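Local coordinates for protein arginine kinase (Anthopleura japonica, PDB 4RF6) that catalyses the reversible transfer of a phosphoryl group from ATP to L-arginine, giving N-omega-phospho-L-arginine and ADP, with two phosphagen kinase repeats in one chain, at residues V134-K139 with L264-T269. Residues are numbered along the deposited sequence; the frame is centred on the assembly and turned at random.
Sequences VARSLK and LGFQHT
Phe266 lays one ring face under the aliphatic part of Arg136. CD of Arg136 sits 4.0 Å from the centre of the Phe266 ring, a CH-pi contact. A bend at chi2 (-71°) carries the Arg136 chain across that face, and the guanidinium plane stands 80° to the ring. NH1 of Arg136 bonds to O of Ala135 at 2.9 Å and also to the backbone O of Thr284, while NH2 makes a salt bridge to Glu344. At the ring edge, CD2 of Leu138 lies 4.1 Å from CE1 of Phe266. CD1 of Leu138 meets CD1 of Leu264 at 3.8 Å, beside helix 149-163.

The backbones form a single bridge, Leu138 with Phe266. N of Gln267 donates to O of Ser137 at 2.8 Å, and N of Lys139 donates to O of Gly265 at 3.0 Å. The extended Gln267 side chain turns NE2 onto O of Leu138 at 3.0 Å, from above the carbonyl plane. Gly265, the first residue beyond helix 246-264, has positive phi, and the Lys139 chain runs along the backbone of Gly265 and Phe266. Water joins N of Ser137 to O of Gln267.

The contact ties the chain running on from sheet strand 127-136 to the residues that follow helix 246-264 in the first catalytic domain. Its chemistry implies divided roles for Arg136: the methylenes pack on the ring, while the buried guanidinium is held by Glu344, two carbonyls and Tyr274, which probably offset its charge.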
loop_
_atom_site.group_PDB
_atom_site.type_symbol
_atom_site.label_atom_id
_atom_site.label_comp_id
_atom_site.label_asym_id
_atom_site.label_seq_id
_atom_site.Cartn_x
_atom_site.Cartn_y
_atom_site.Cartn_z
ATOM N N VAL A 134 3.650 -0.210 20.187
ATOM C CA VAL A 134 3.971 -0.377 21.601
ATOM C C VAL A 134 2.980 0.404 22.456
ATOM O O VAL A 134 2.496 1.467 22.061
ATOM C CB VAL A 134 5.414 0.056 21.959
ATOM C CG1 VAL A 134 6.434 -0.922 21.384
ATOM C CG2 VAL A 134 5.683 1.475 21.473
ATOM N N ALA A 135 2.670 -0.149 23.623
ATOM C CA ALA A 135 1.832 0.525 24.605
ATOM C C ALA A 135 2.735 1.076 25.701
ATOM O O ALA A 135 3.677 0.404 26.120
ATOM C CB ALA A 135 0.834 -0.445 25.191
ATOM N N ARG A 136 2.455 2.293 26.158
ATOM C CA ARG A 136 3.246 2.911 27.220
ATOM C C ARG A 136 2.327 3.716 28.134
ATOM O O ARG A 136 1.261 4.166 27.713
ATOM C CB ARG A 136 4.327 3.830 26.633
ATOM C CG ARG A 136 5.430 3.139 25.813
ATOM C CD ARG A 136 6.357 2.322 26.705
ATOM N NE ARG A 136 7.493 1.772 25.966
ATOM C CZ ARG A 136 7.500 0.571 25.396
ATOM N NH1 ARG A 136 6.428 -0.212 25.474
ATOM N NH2 ARG A 136 8.579 0.148 24.750
ATOM N N SER A 137 2.736 3.890 29.386
ATOM C CA SER A 137 2.018 4.756 30.308
ATOM C C SER A 137 3.025 5.700 30.959
ATOM O O SER A 137 4.168 5.310 31.216
ATOM C CB SER A 137 1.275 3.932 31.363
ATOM O OG SER A 137 0.334 3.059 30.767
ATOM N N LEU A 138 2.610 6.941 31.209
ATOM C CA LEU A 138 3.506 7.948 31.779
ATOM C C LEU A 138 3.714 7.767 33.283
ATOM O O LEU A 138 2.768 7.460 34.014
ATOM C CB LEU A 138 2.982 9.362 31.520
ATOM C CG LEU A 138 2.833 9.852 30.080
ATOM C CD1 LEU A 138 2.465 11.329 30.067
ATOM C CD2 LEU A 138 4.103 9.610 29.284
ATOM N N LYS A 139 4.954 7.968 33.733
ATOM C CA LYS A 139 5.274 7.996 35.160
ATOM C C LYS A 139 4.401 8.993 35.904
ATOM O O LYS A 139 4.095 10.067 35.380
ATOM C CB LYS A 139 6.737 8.394 35.369
ATOM C CG LYS A 139 7.729 7.297 35.080
ATOM C CD LYS A 139 9.169 7.814 35.072
ATOM C CE LYS A 139 10.164 6.663 34.903
ATOM N NZ LYS A 139 11.420 7.084 34.214
ATOM N N LEU A 264 9.348 12.755 29.505
ATOM C CA LEU A 264 8.216 12.439 30.378
ATOM C C LEU A 264 8.416 11.258 31.331
ATOM O O LEU A 264 7.953 11.302 32.473
ATOM C CB LEU A 264 6.937 12.244 29.558
ATOM C CG LEU A 264 6.452 13.473 28.788
ATOM C CD1 LEU A 264 5.100 13.221 28.141
ATOM C CD2 LEU A 264 6.385 14.675 29.708
ATOM N N GLY A 265 9.077 10.200 30.871
ATOM C CA GLY A 265 9.253 9.009 31.694
ATOM C C GLY A 265 8.068 8.053 31.637
ATOM O O GLY A 265 6.920 8.494 31.540
ATOM N N PHE A 266 8.349 6.751 31.709
ATOM C CA PHE A 266 7.337 5.704 31.554
ATOM C C PHE A 266 7.209 4.835 32.806
ATOM O O PHE A 266 8.186 4.641 33.523
ATOM C CB PHE A 266 7.714 4.778 30.392
ATOM C CG PHE A 266 7.636 5.421 29.038
ATOM C CD1 PHE A 266 6.616 6.312 28.731
ATOM C CD2 PHE A 266 8.580 5.119 28.065
ATOM C CE1 PHE A 266 6.547 6.898 27.474
ATOM C CE2 PHE A 266 8.516 5.698 26.809
ATOM C CZ PHE A 266 7.501 6.588 26.515
ATOM N N GLN A 267 6.018 4.291 33.055
ATOM C CA GLN A 267 5.858 3.291 34.114
ATOM C C GLN A 267 6.535 1.995 33.685
ATOM O O GLN A 267 6.303 1.510 32.576
ATOM C CB GLN A 267 4.383 3.052 34.428
ATOM C CG GLN A 267 3.663 4.298 34.918
ATOM C CD GLN A 267 2.219 4.036 35.292
ATOM O OE1 GLN A 267 1.900 3.027 35.922
ATOM N NE2 GLN A 267 1.337 4.946 34.905
ATOM N N HIS A 268 7.358 1.437 34.571
ATOM C CA HIS A 268 8.330 0.415 34.192
ATOM C C HIS A 268 8.920 -0.233 35.453
ATOM O O HIS A 268 9.301 0.472 36.390
ATOM C CB HIS A 268 9.430 1.097 33.366
ATOM C CG HIS A 268 10.457 0.167 32.796
ATOM N ND1 HIS A 268 11.611 -0.170 33.471
ATOM C CD2 HIS A 268 10.522 -0.469 31.601
ATOM C CE1 HIS A 268 12.339 -0.983 32.723
ATOM N NE2 HIS A 268 11.696 -1.185 31.585
ATOM N N THR A 269 8.975 -1.567 35.486
ATOM C CA THR A 269 9.563 -2.312 36.615
ATOM C C THR A 269 10.431 -3.463 36.094
ATOM O O THR A 269 10.200 -3.952 34.985
ATOM C CB THR A 269 8.488 -2.932 37.537
ATOM O OG1 THR A 269 7.849 -4.022 36.859
ATOM C CG2 THR A 269 7.443 -1.896 37.955
HETATM O O HOH W 1 4.383 1.728 30.703
HETATM O O HOH W 2 5.192 11.456 33.348
HETATM O O HOH W 3 11.258 5.171 31.766
#